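Local coordinates for protein mannuronan C5-epimerase (Pseudomonas syringae pv. tomato, PDB 4NK6) that converts beta-D-mannuronate residues of alginate to alpha-L-guluronate and helps to guide the nascent polymer through the periplasm, protected from degradation, at residues Val116-Leu121 and Trp166-Asn171; Glu76-Val79 and Ile84-Ala87; Gln98-Lys103 and Gly129-Asp134. One frame throughout, in Å; residues are numbered along the deposited sequence.

How the interactions relate
All three contacts lie toward the N-terminal end of the beta-helix, on the same side of the chain's centre. Interaction 2 is buried and apolar, pinning a short helix against the start of strand 86-91. Interactions 1 and 3 are partly buried: interaction 1 is a salt bridge between coils of the solenoid, whereas interaction 3 combines an apolar contact with a polar one bridged by a single water. Tyr117 joins these two, since its OH meets the amide of Gln98, a probable hydrogen bond, and its ring packs on Val101. Interaction 1 also touches interaction 2, Leu121 resting against the backbone of Gln86, whereas interactions 2 and 3 stay about 9 Å apart at their nearest atoms.

Interaction 1 of 3, residues Val116-Leu121 and Trp166-Asn171; sequences VYVARL and WSETRN
Arg120 and Glu168 carry this contact through a salt bridge in which two guanidinium nitrogens close on one carboxylate oxygen. The grip is side-on, with Arg120 NE 2.9 Å from Glu168 OE1 and Arg120 NH2 3.1 Å from the same Glu168 OE1. Because two neighbouring N-H groups converge on a single atom, both bonds are bent, with N-H...O angles of 151° and 138°. The oxygen lies at the guanidinium edge, near its plane. Both donors, however, reach its syn side from one face of the carboxylate, the two planes being turned 39° apart. Glu168 is extended beyond CG and meets the Arg120 chain at about a right angle. Its other oxygen, OE2, is hydrogen-bonded to Ser143 OG, so that separate partners on the two oxygens limit rotation of the carboxylate.

Further polar bonds shape the turn from which Glu168 projects. Ser167 OG accepts from the backbone N of Arg170 at 3.2 Å, an ST motif, and from Arg170 NE at 3.1 Å. Glu145 is hydrogen-bonded to the same hydroxyl and to the backbone N of Glu168.

Within 116-121, Val118 CG1 lies over one face of the Arg120 guanidinium, toward its rim, 4.1 Å above the plane; across the contact, Val118 CG1 comes 4.2 Å from Glu168 OE1.

Strands 116-119 and 162-167 flank strand 139-143, which carries Ser143, and all three run parallel. The salt bridge therefore spans an intervening strand, linking two coils separated by the one that carries strand 139-143, in the right-handed parallel beta-helix common among proteins that act on long linear polysaccharides.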
ATOM      1  N   VAL A 116      -0.649  27.083  -5.858  1.00 47.12           N
ATOM      2  CA  VAL A 116      -1.761  26.132  -5.916  1.00 39.70           C
ATOM      3  C   VAL A 116      -2.183  25.914  -7.368  1.00 44.19           C
ATOM      4  O   VAL A 116      -2.562  26.860  -8.053  1.00 48.77           O
ATOM      5  CB  VAL A 116      -2.980  26.630  -5.107  1.00 42.97           C
ATOM      6  CG1 VAL A 116      -4.119  25.624  -5.182  1.00 38.31           C
ATOM      7  CG2 VAL A 116      -2.597  26.896  -3.659  1.00 43.71           C
ATOM      8  N   TYR A 117      -2.134  24.668  -7.833  1.00 42.70           N
ATOM      9  CA  TYR A 117      -2.335  24.372  -9.254  1.00 43.57           C
ATOM     10  C   TYR A 117      -3.440  23.341  -9.500  1.00 43.71           C
ATOM     11  O   TYR A 117      -3.592  22.402  -8.722  1.00 44.78           O
ATOM     12  CB  TYR A 117      -1.032  23.847  -9.852  1.00 37.31           C
ATOM     13  CG  TYR A 117       0.167  24.694  -9.497  1.00 42.26           C
ATOM     14  CD1 TYR A 117       0.498  25.815 -10.248  1.00 40.31           C
ATOM     15  CD2 TYR A 117       0.968  24.374  -8.409  1.00 43.59           C
ATOM     16  CE1 TYR A 117       1.598  26.594  -9.921  1.00 41.79           C
ATOM     17  CE2 TYR A 117       2.067  25.145  -8.074  1.00 42.00           C
ATOM     18  CZ  TYR A 117       2.376  26.249  -8.834  1.00 45.13           C
ATOM     19  OH  TYR A 117       3.467  27.015  -8.499  1.00 44.18           O
ATOM     20  N   VAL A 118      -4.191  23.510 -10.590  1.00 39.01           N
ATOM     21  CA  VAL A 118      -5.178  22.509 -11.000  1.00 40.64           C
ATOM     22  C   VAL A 118      -4.774  21.852 -12.321  1.00 41.78           C
ATOM     23  O   VAL A 118      -4.654  22.530 -13.341  1.00 43.13           O
ATOM     24  CB  VAL A 118      -6.591  23.115 -11.180  1.00 47.61           C
ATOM     25  CG1 VAL A 118      -7.588  22.022 -11.563  1.00 43.56           C
ATOM     26  CG2 VAL A 118      -7.044  23.828  -9.917  1.00 46.03           C
ATOM     27  N   ALA A 119      -4.554  20.539 -12.296  1.00 38.14           N
ATOM     28  CA  ALA A 119      -4.257  19.789 -13.521  1.00 41.19           C
ATOM     29  C   ALA A 119      -5.550  19.284 -14.151  1.00 38.73           C
ATOM     30  O   ALA A 119      -6.358  18.635 -13.484  1.00 34.47           O
ATOM     31  CB  ALA A 119      -3.336  18.618 -13.231  1.00 32.71           C
ATOM     32  N   ARG A 120      -5.747  19.574 -15.432  1.00 37.10           N
ATOM     33  CA  ARG A 120      -6.965  19.129 -16.107  1.00 40.08           C
ATOM     34  C   ARG A 120      -6.680  18.090 -17.189  1.00 37.60           C
ATOM     35  O   ARG A 120      -7.517  17.819 -18.045  1.00 37.89           O
ATOM     36  CB  ARG A 120      -7.743  20.327 -16.658  1.00 38.78           C
ATOM     37  CG  ARG A 120      -8.255  21.240 -15.557  1.00 39.44           C
ATOM     38  CD  ARG A 120      -9.284  22.219 -16.070  1.00 45.47           C
ATOM     39  NE  ARG A 120      -9.743  23.124 -15.019  1.00 53.13           N
ATOM     40  CZ  ARG A 120      -9.168  24.290 -14.736  1.00 56.26           C
ATOM     41  NH1 ARG A 120      -8.107  24.694 -15.419  1.00 57.61           N
ATOM     42  NH2 ARG A 120      -9.655  25.056 -13.772  1.00 57.28           N
ATOM     43  N   LEU A 121      -5.482  17.520 -17.136  1.00 36.01           N
ATOM     44  CA  LEU A 121      -5.108  16.378 -17.964  1.00 35.90           C
ATOM     45  C   LEU A 121      -4.317  15.436 -17.074  1.00 37.81           C
ATOM     46  O   LEU A 121      -3.795  15.859 -16.048  1.00 34.67           O
ATOM     47  CB  LEU A 121      -4.229  16.805 -19.140  1.00 36.07           C
ATOM     48  CG  LEU A 121      -4.853  17.597 -20.291  1.00 39.32           C
ATOM     49  CD1 LEU A 121      -3.800  17.904 -21.364  1.00 36.58           C
ATOM     50  CD2 LEU A 121      -6.034  16.837 -20.896  1.00 41.29           C
ATOM     51  N   TRP A 166      -9.256  16.238  -6.602  1.00 32.97           N
ATOM     52  CA  TRP A 166     -10.019  17.470  -6.445  1.00 36.02           C
ATOM     53  C   TRP A 166     -11.278  17.510  -7.312  1.00 37.77           C
ATOM     54  O   TRP A 166     -11.224  17.314  -8.527  1.00 37.20           O
ATOM     55  CB  TRP A 166      -9.119  18.671  -6.773  1.00 38.00           C
ATOM     56  CG  TRP A 166      -9.702  20.000  -6.387  1.00 39.53           C
ATOM     57  CD1 TRP A 166     -10.370  20.875  -7.200  1.00 38.79           C
ATOM     58  CD2 TRP A 166      -9.662  20.609  -5.087  1.00 41.54           C
ATOM     59  NE1 TRP A 166     -10.748  21.987  -6.484  1.00 41.45           N
ATOM     60  CE2 TRP A 166     -10.327  21.845  -5.185  1.00 44.43           C
ATOM     61  CE3 TRP A 166      -9.136  20.219  -3.848  1.00 41.43           C
ATOM     62  CZ2 TRP A 166     -10.481  22.700  -4.090  1.00 43.53           C
ATOM     63  CZ3 TRP A 166      -9.287  21.073  -2.765  1.00 43.27           C
ATOM     64  CH2 TRP A 166      -9.952  22.297  -2.895  1.00 41.93           C
ATOM     65  N   SER A 167     -12.415  17.769  -6.679  1.00 37.68           N
ATOM     66  CA  SER A 167     -13.658  17.946  -7.411  1.00 34.43           C
ATOM     67  C   SER A 167     -13.847  19.430  -7.704  1.00 40.95           C
ATOM     68  O   SER A 167     -13.981  20.242  -6.787  1.00 42.17           O
ATOM     69  CB  SER A 167     -14.836  17.388  -6.611  1.00 37.19           C
ATOM     70  OG  SER A 167     -16.075  17.705  -7.226  1.00 43.80           O
ATOM     71  N   GLU A 168     -13.831  19.793  -8.984  1.00 39.95           N
ATOM     72  CA  GLU A 168     -14.024  21.186  -9.364  1.00 42.54           C
ATOM     73  C   GLU A 168     -15.459  21.629  -9.113  1.00 48.81           C
ATOM     74  O   GLU A 168     -15.705  22.801  -8.816  1.00 50.67           O
ATOM     75  CB  GLU A 168     -13.623  21.423 -10.823  1.00 41.44           C
ATOM     76  CG  GLU A 168     -12.125  21.262 -11.070  1.00 46.84           C
ATOM     77  CD  GLU A 168     -11.711  21.615 -12.489  1.00 52.56           C
ATOM     78  OE1 GLU A 168     -11.536  22.820 -12.781  1.00 61.91           O
ATOM     79  OE2 GLU A 168     -11.540  20.685 -13.307  1.00 45.90           O
ATOM     80  N   THR A 169     -16.402  20.694  -9.216  1.00 42.53           N
ATOM     81  CA  THR A 169     -17.808  21.033  -9.006  1.00 49.88           C
ATOM     82  C   THR A 169     -18.103  21.271  -7.522  1.00 51.14           C
ATOM     83  O   THR A 169     -18.848  22.184  -7.171  1.00 51.25           O
ATOM     84  CB  THR A 169     -18.780  19.983  -9.611  1.00 45.10           C
ATOM     85  OG1 THR A 169     -18.620  18.729  -8.944  1.00 59.26           O
ATOM     86  CG2 THR A 169     -18.505  19.792 -11.088  1.00 44.91           C
ATOM     87  N   ARG A 170     -17.497  20.465  -6.653  1.00 46.01           N
ATOM     88  CA  ARG A 170     -17.653  20.651  -5.216  1.00 46.02           C
ATOM     89  C   ARG A 170     -16.728  21.739  -4.665  1.00 49.81           C
ATOM     90  O   ARG A 170     -16.932  22.222  -3.550  1.00 51.63           O
ATOM     91  CB  ARG A 170     -17.412  19.332  -4.471  1.00 46.50           C
ATOM     92  CG  ARG A 170     -18.575  18.340  -4.544  1.00 46.92           C
ATOM     93  CD  ARG A 170     -18.196  16.984  -3.950  1.00 46.95           C
ATOM     94  NE  ARG A 170     -17.413  16.171  -4.881  1.00 48.48           N
ATOM     95  CZ  ARG A 170     -17.073  14.898  -4.670  1.00 47.71           C
ATOM     96  NH1 ARG A 170     -17.450  14.276  -3.555  1.00 45.95           N
ATOM     97  NH2 ARG A 170     -16.358  14.243  -5.579  1.00 39.91           N
ATOM     98  N   ASN A 171     -15.722  22.123  -5.449  1.00 49.52           N
ATOM     99  CA  ASN A 171     -14.678  23.047  -4.990  1.00 47.37           C
ATOM    100  C   ASN A 171     -14.020  22.561  -3.699  1.00 45.53           C
ATOM    101  O   ASN A 171     -13.871  23.308  -2.729  1.00 43.44           O
ATOM    102  CB  ASN A 171     -15.230  24.467  -4.820  1.00 53.09           C
ATOM    103  CG  ASN A 171     -14.139  25.499  -4.589  1.00 58.33           C
ATOM    104  OD1 ASN A 171     -13.042  25.408  -5.151  1.00 54.36           O
ATOM    105  ND2 ASN A 171     -14.432  26.485  -3.747  1.00 60.23           N
TER

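Interaction 2 of 3, residues Glu76-Val79 and Ile84-Ala87; sequences EWVV and IPQA
The helical segment 76-79 comes closest to segment 84-87 where Val78, within helix 75-81, faces Pro85, the residue before strand 86-91, their CA atoms 5.5 Å apart. The ring of Pro85 packs against two consecutive helix residues, its CB directed toward them. Val78 touches it with one branch: Val78 CG2 lies 3.7 Å from Pro85 CD, and Pro85 CG is 3.8 Å from Val78 CG2. This methyl is turned beside its own backbone N and anti to the carbonyl carbon, and the Pro85 ring also comes near that nitrogen, with Pro85 CG 3.9 Å from Val78 N.

Trp77 contributes its CB alone, 3.9 Å from Pro85 CG and 4.0 Å from Pro85 CB. Although its CB points at the proline, the indole leads away from it, with CG beside the backbone N (chi1 -53°). Glu76 CG stands 3.5 Å above one face of this ring, toward the rim. Further out the indole meets Phe149 with the ring planes at about 70°, and Arg80 in a cation-pi contact. Met58, from a loop, is touched by both Trp77 and Pro85.

A polar tie is made alongside, where Gln81 OE1 is hydrogen-bonded to the backbone N of Gln86. Between the two segments themselves the side-chain contact consists of aliphatic carbons. With no N-H of its own, Pro85 can pack flush against the helix without bringing a backbone donor to be satisfied there. The contact therefore probably rests on shape fit and burial of apolar surface, with the hydrogen bond between Gln81 and Gln86 adding a polar link beside it.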
ATOM      1  N   GLU A  76     -14.717   6.554 -22.174  1.00 33.25           N
ATOM      2  CA  GLU A  76     -14.901   7.229 -20.895  1.00 40.86           C
ATOM      3  C   GLU A  76     -13.925   8.408 -20.749  1.00 40.04           C
ATOM      4  O   GLU A  76     -14.249   9.414 -20.115  1.00 38.00           O
ATOM      5  CB  GLU A  76     -14.796   6.247 -19.708  1.00 34.69           C
ATOM      6  CG  GLU A  76     -13.411   5.648 -19.500  1.00 35.69           C
ATOM      7  CD  GLU A  76     -13.319   4.768 -18.251  1.00 37.37           C
ATOM      8  OE1 GLU A  76     -13.451   5.299 -17.131  1.00 36.87           O
ATOM      9  OE2 GLU A  76     -13.110   3.545 -18.392  1.00 40.91           O
ATOM     10  N   TRP A  77     -12.747   8.294 -21.360  1.00 35.12           N
ATOM     11  CA  TRP A  77     -11.749   9.363 -21.299  1.00 35.07           C
ATOM     12  C   TRP A  77     -12.073  10.492 -22.279  1.00 36.87           C
ATOM     13  O   TRP A  77     -11.831  11.672 -21.993  1.00 35.33           O
ATOM     14  CB  TRP A  77     -10.338   8.794 -21.519  1.00 36.87           C
ATOM     15  CG  TRP A  77     -10.096   7.669 -20.573  1.00 36.55           C
ATOM     16  CD1 TRP A  77     -10.145   6.330 -20.854  1.00 33.98           C
ATOM     17  CD2 TRP A  77      -9.848   7.779 -19.167  1.00 36.38           C
ATOM     18  NE1 TRP A  77      -9.919   5.599 -19.707  1.00 32.91           N
ATOM     19  CE2 TRP A  77      -9.737   6.464 -18.658  1.00 34.44           C
ATOM     20  CE3 TRP A  77      -9.692   8.861 -18.289  1.00 32.35           C
ATOM     21  CZ2 TRP A  77      -9.469   6.205 -17.310  1.00 31.98           C
ATOM     22  CZ3 TRP A  77      -9.434   8.600 -16.948  1.00 32.22           C
ATOM     23  CH2 TRP A  77      -9.325   7.284 -16.473  1.00 33.31           C
ATOM     24  N   VAL A  78     -12.627  10.127 -23.429  1.00 35.13           N
ATOM     25  CA  VAL A  78     -13.145  11.112 -24.373  1.00 36.17           C
ATOM     26  C   VAL A  78     -14.206  11.987 -23.699  1.00 35.99           C
ATOM     27  O   VAL A  78     -14.218  13.202 -23.863  1.00 35.73           O
ATOM     28  CB  VAL A  78     -13.736  10.431 -25.622  1.00 36.78           C
ATOM     29  CG1 VAL A  78     -14.500  11.436 -26.492  1.00 37.79           C
ATOM     30  CG2 VAL A  78     -12.620   9.776 -26.430  1.00 37.06           C
ATOM     31  N   VAL A  79     -15.075  11.362 -22.913  1.00 34.50           N
ATOM     32  CA  VAL A  79     -16.151  12.076 -22.232  1.00 37.57           C
ATOM     33  C   VAL A  79     -15.599  13.065 -21.200  1.00 36.93           C
ATOM     34  O   VAL A  79     -16.025  14.215 -21.146  1.00 36.56           O
ATOM     35  CB  VAL A  79     -17.139  11.089 -21.572  1.00 36.04           C
ATOM     36  CG1 VAL A  79     -18.116  11.821 -20.642  1.00 34.84           C
ATOM     37  CG2 VAL A  79     -17.888  10.315 -22.651  1.00 38.80           C
ATOM     38  N   ILE A  84     -10.455  13.952 -28.028  1.00 41.38           N
ATOM     39  CA  ILE A  84      -9.481  12.867 -28.071  1.00 42.63           C
ATOM     40  C   ILE A  84      -8.531  13.011 -26.889  1.00 43.03           C
ATOM     41  O   ILE A  84      -7.924  14.066 -26.713  1.00 40.26           O
ATOM     42  CB  ILE A  84      -8.677  12.896 -29.378  1.00 49.36           C
ATOM     43  CG1 ILE A  84      -9.629  12.934 -30.568  1.00 56.62           C
ATOM     44  CG2 ILE A  84      -7.755  11.692 -29.472  1.00 53.20           C
ATOM     45  CD1 ILE A  84     -10.740  11.939 -30.435  1.00 64.18           C
ATOM     46  N   PRO A  85      -8.418  11.955 -26.068  1.00 39.63           N
ATOM     47  CA  PRO A  85      -7.745  12.028 -24.767  1.00 38.75           C
ATOM     48  C   PRO A  85      -6.265  12.362 -24.897  1.00 38.02           C
ATOM     49  O   PRO A  85      -5.552  11.704 -25.660  1.00 38.35           O
ATOM     50  CB  PRO A  85      -7.926  10.608 -24.199  1.00 35.00           C
ATOM     51  CG  PRO A  85      -9.076  10.045 -24.952  1.00 39.48           C
ATOM     52  CD  PRO A  85      -8.966  10.612 -26.321  1.00 39.79           C
ATOM     53  N   GLN A  86      -5.833  13.379 -24.157  1.00 38.18           N
ATOM     54  CA  GLN A  86      -4.434  13.791 -24.107  1.00 36.53           C
ATOM     55  C   GLN A  86      -3.847  13.639 -22.708  1.00 36.97           C
ATOM     56  O   GLN A  86      -4.575  13.495 -21.723  1.00 37.14           O
ATOM     57  CB  GLN A  86      -4.292  15.248 -24.537  1.00 37.58           C
ATOM     58  CG  GLN A  86      -4.760  15.534 -25.948  1.00 48.58           C
ATOM     59  CD  GLN A  86      -4.606  16.992 -26.313  1.00 49.60           C
ATOM     60  OE1 GLN A  86      -5.343  17.850 -25.822  1.00 50.33           O
ATOM     61  NE2 GLN A  86      -3.641  17.283 -27.169  1.00 41.41           N
ATOM     62  N   ALA A  87      -2.523  13.682 -22.632  1.00 36.78           N
ATOM     63  CA  ALA A  87      -1.823  13.712 -21.361  1.00 38.21           C
ATOM     64  C   ALA A  87      -0.687  14.732 -21.447  1.00 40.72           C
ATOM     65  O   ALA A  87      -0.169  15.010 -22.523  1.00 40.24           O
ATOM     66  CB  ALA A  87      -1.273  12.340 -21.026  1.00 34.70           C
TER

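Interaction 3 of 3, residues Gln98-Lys103 and Gly129-Asp134; sequences QDLVKK and GIFEID
At the N-terminal end of the beta-helix, helix 97-103 packs on strand 129-133 through Leu100 and Phe131. Leu100 CD1 approaches the outer part of the ring, 3.9 Å from Phe131 CE1 and 4.1 Å from Phe131 CZ, and the two side chains cross at about a right angle. Phe131 reaches the helix because its CG is anti to the backbone N (chi1 178°). Leu100 also touches Ile53, Ile88, Ile90 and Leu109, which lie on strands 52-57, 86-91 and 109-113 at this end of the fold. This placement is consistent with a helix that caps the hydrophobic core, as in other right-handed beta-helices.

Two residues earlier in the helix, at Gln98, the contact becomes polar. A water lies between Gln98 and Asp134, 2.6 Å from Gln98 OE1 and 2.8 Å from Asp134 OD1, and accepts from Asp134 N at 2.9 Å. It bridges the two oxygens, Gln98 OE1 and Asp134 OD1, which stand 4.3 Å apart. The other end of the amide, Gln98 NE2, is hydrogen-bonded to Tyr117 OH and Thr137 OG1, while Asp134 OD2 is hydrogen-bonded to NZ of the dimethylated lysine at position 136.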
ATOM      1  N   GLN A  98       6.768  23.538 -11.522  1.00 43.98           N
ATOM      2  CA  GLN A  98       6.827  24.932 -11.943  1.00 46.75           C
ATOM      3  C   GLN A  98       7.175  25.042 -13.428  1.00 51.21           C
ATOM      4  O   GLN A  98       6.682  25.942 -14.115  1.00 49.51           O
ATOM      5  CB  GLN A  98       7.792  25.760 -11.074  1.00 47.71           C
ATOM      6  CG  GLN A  98       7.206  26.174  -9.720  1.00 47.16           C
ATOM      7  CD  GLN A  98       6.811  24.971  -8.874  1.00 47.11           C
ATOM      8  OE1 GLN A  98       7.565  24.005  -8.779  1.00 44.09           O
ATOM      9  NE2 GLN A  98       5.618  25.014  -8.275  1.00 45.73           N
ATOM     10  N   ASP A  99       8.008  24.124 -13.922  1.00 50.35           N
ATOM     11  CA  ASP A  99       8.364  24.105 -15.344  1.00 47.93           C
ATOM     12  C   ASP A  99       7.137  23.768 -16.199  1.00 44.68           C
ATOM     13  O   ASP A  99       6.907  24.379 -17.242  1.00 45.61           O
ATOM     14  CB  ASP A  99       9.488  23.098 -15.624  1.00 48.10           C
ATOM     15  CG  ASP A  99      10.801  23.454 -14.931  1.00 54.63           C
ATOM     16  OD1 ASP A  99      11.143  24.654 -14.838  1.00 53.44           O
ATOM     17  OD2 ASP A  99      11.499  22.518 -14.480  1.00 56.34           O
ATOM     18  N   LEU A 100       6.349  22.792 -15.753  1.00 44.93           N
ATOM     19  CA  LEU A 100       5.128  22.406 -16.463  1.00 41.87           C
ATOM     20  C   LEU A 100       4.151  23.567 -16.590  1.00 49.94           C
ATOM     21  O   LEU A 100       3.541  23.766 -17.642  1.00 51.83           O
ATOM     22  CB  LEU A 100       4.415  21.266 -15.728  1.00 45.52           C
ATOM     23  CG  LEU A 100       4.963  19.846 -15.798  1.00 46.70           C
ATOM     24  CD1 LEU A 100       4.035  18.906 -15.024  1.00 47.03           C
ATOM     25  CD2 LEU A 100       5.121  19.395 -17.242  1.00 39.79           C
ATOM     26  N   VAL A 101       3.984  24.315 -15.504  1.00 47.01           N
ATOM     27  CA  VAL A 101       3.024  25.415 -15.478  1.00 51.08           C
ATOM     28  C   VAL A 101       3.391  26.476 -16.516  1.00 53.63           C
ATOM     29  O   VAL A 101       2.522  27.011 -17.209  1.00 53.52           O
ATOM     30  CB  VAL A 101       2.917  26.039 -14.070  1.00 55.24           C
ATOM     31  CG1 VAL A 101       2.013  27.260 -14.091  1.00 55.33           C
ATOM     32  CG2 VAL A 101       2.397  25.004 -13.068  1.00 46.98           C
ATOM     33  N   LYS A 102       4.686  26.751 -16.643  1.00 53.45           N
ATOM     34  CA  LYS A 102       5.165  27.706 -17.630  1.00 55.24           C
ATOM     35  C   LYS A 102       4.885  27.238 -19.060  1.00 55.25           C
ATOM     36  O   LYS A 102       4.579  28.048 -19.933  1.00 58.49           O
ATOM     37  CB  LYS A 102       6.669  27.969 -17.449  1.00 59.28           C
ATOM     38  CG  LYS A 102       7.036  28.724 -16.177  1.00 62.48           C
ATOM     39  CD  LYS A 102       8.551  28.962 -16.067  1.00 61.98           C
ATOM     40  CE  LYS A 102       8.963  29.392 -14.656  1.00 61.35           C
ATOM     41  NZ  LYS A 102      10.414  29.790 -14.547  1.00 66.47           N
ATOM     42  N   LYS A 103       4.982  25.934 -19.293  1.00 51.95           N
ATOM     43  CA  LYS A 103       4.948  25.397 -20.654  1.00 55.13           C
ATOM     44  C   LYS A 103       3.564  24.895 -21.098  1.00 50.57           C
ATOM     45  O   LYS A 103       3.224  24.966 -22.274  1.00 53.23           O
ATOM     46  CB  LYS A 103       5.993  24.282 -20.806  1.00 56.88           C
ATOM     47  CG  LYS A 103       6.219  23.815 -22.237  1.00 59.77           C
ATOM     48  CD  LYS A 103       6.925  24.883 -23.067  1.00 61.74           C
ATOM     49  N   GLY A 129      12.002  10.183 -18.252  1.00 45.58           N
ATOM     50  CA  GLY A 129      11.589  11.408 -17.591  1.00 43.47           C
ATOM     51  C   GLY A 129      11.899  11.435 -16.109  1.00 42.06           C
ATOM     52  O   GLY A 129      11.888  10.400 -15.449  1.00 41.58           O
ATOM     53  N   ILE A 130      12.186  12.624 -15.589  1.00 42.43           N
ATOM     54  CA  ILE A 130      12.377  12.827 -14.157  1.00 43.90           C
ATOM     55  C   ILE A 130      11.486  13.979 -13.681  1.00 47.38           C
ATOM     56  O   ILE A 130      11.672  15.128 -14.089  1.00 49.31           O
ATOM     57  CB  ILE A 130      13.857  13.144 -13.817  1.00 49.74           C
ATOM     58  CG1 ILE A 130      14.767  11.964 -14.179  1.00 47.37           C
ATOM     59  CG2 ILE A 130      13.997  13.451 -12.341  1.00 44.97           C
ATOM     60  CD1 ILE A 130      15.918  12.318 -15.076  1.00 49.55           C
ATOM     61  N   PHE A 131      10.531  13.675 -12.810  1.00 39.87           N
ATOM     62  CA  PHE A 131       9.501  14.640 -12.426  1.00 39.38           C
ATOM     63  C   PHE A 131       9.606  14.967 -10.939  1.00 41.24           C
ATOM     64  O   PHE A 131       9.598  14.064 -10.109  1.00 42.36           O
ATOM     65  CB  PHE A 131       8.117  14.055 -12.755  1.00 37.54           C
ATOM     66  CG  PHE A 131       6.949  14.941 -12.371  1.00 37.76           C
ATOM     67  CD1 PHE A 131       7.013  16.324 -12.515  1.00 43.22           C
ATOM     68  CD2 PHE A 131       5.767  14.375 -11.906  1.00 35.32           C
ATOM     69  CE1 PHE A 131       5.930  17.129 -12.179  1.00 44.95           C
ATOM     70  CE2 PHE A 131       4.675  15.166 -11.566  1.00 40.73           C
ATOM     71  CZ  PHE A 131       4.750  16.546 -11.701  1.00 42.89           C
ATOM     72  N   GLU A 132       9.704  16.253 -10.601  1.00 39.56           N
ATOM     73  CA  GLU A 132       9.766  16.649  -9.195  1.00 43.42           C
ATOM     74  C   GLU A 132       8.655  17.621  -8.812  1.00 45.99           C
ATOM     75  O   GLU A 132       8.329  18.541  -9.560  1.00 45.12           O
ATOM     76  CB  GLU A 132      11.142  17.248  -8.826  1.00 41.37           C
ATOM     77  CG  GLU A 132      11.227  17.741  -7.372  1.00 41.65           C
ATOM     78  CD  GLU A 132      12.602  18.285  -6.958  1.00 43.56           C
ATOM     79  OE1 GLU A 132      12.896  18.277  -5.739  1.00 43.93           O
ATOM     80  OE2 GLU A 132      13.382  18.727  -7.831  1.00 44.82           O
ATOM     81  N   ILE A 133       8.065  17.397  -7.645  1.00 42.78           N
ATOM     82  CA  ILE A 133       7.244  18.407  -6.993  1.00 39.24           C
ATOM     83  C   ILE A 133       7.914  18.674  -5.650  1.00 41.49           C
ATOM     84  O   ILE A 133       8.257  17.722  -4.938  1.00 40.04           O
ATOM     85  CB  ILE A 133       5.791  17.920  -6.779  1.00 36.44           C
ATOM     86  CG1 ILE A 133       5.204  17.399  -8.088  1.00 37.21           C
ATOM     87  CG2 ILE A 133       4.911  19.058  -6.259  1.00 40.78           C
ATOM     88  CD1 ILE A 133       3.805  16.771  -7.936  1.00 37.89           C
ATOM     89  N   ASP A 134       8.137  19.948  -5.311  1.00 40.01           N
ATOM     90  CA  ASP A 134       8.755  20.290  -4.023  1.00 40.99           C
ATOM     91  C   ASP A 134       7.983  21.340  -3.208  1.00 52.07           C
ATOM     92  O   ASP A 134       6.817  21.613  -3.491  1.00 44.10           O
ATOM     93  CB  ASP A 134      10.240  20.675  -4.179  1.00 42.80           C
ATOM     94  CG  ASP A 134      10.452  22.009  -4.900  1.00 52.46           C
ATOM     95  OD1 ASP A 134       9.491  22.779  -5.107  1.00 46.65           O
ATOM     96  OD2 ASP A 134      11.619  22.300  -5.236  1.00 59.60           O
TER
HETATM   97  O   HOH W   1       7.297  22.340  -6.737  1.00 36.77           O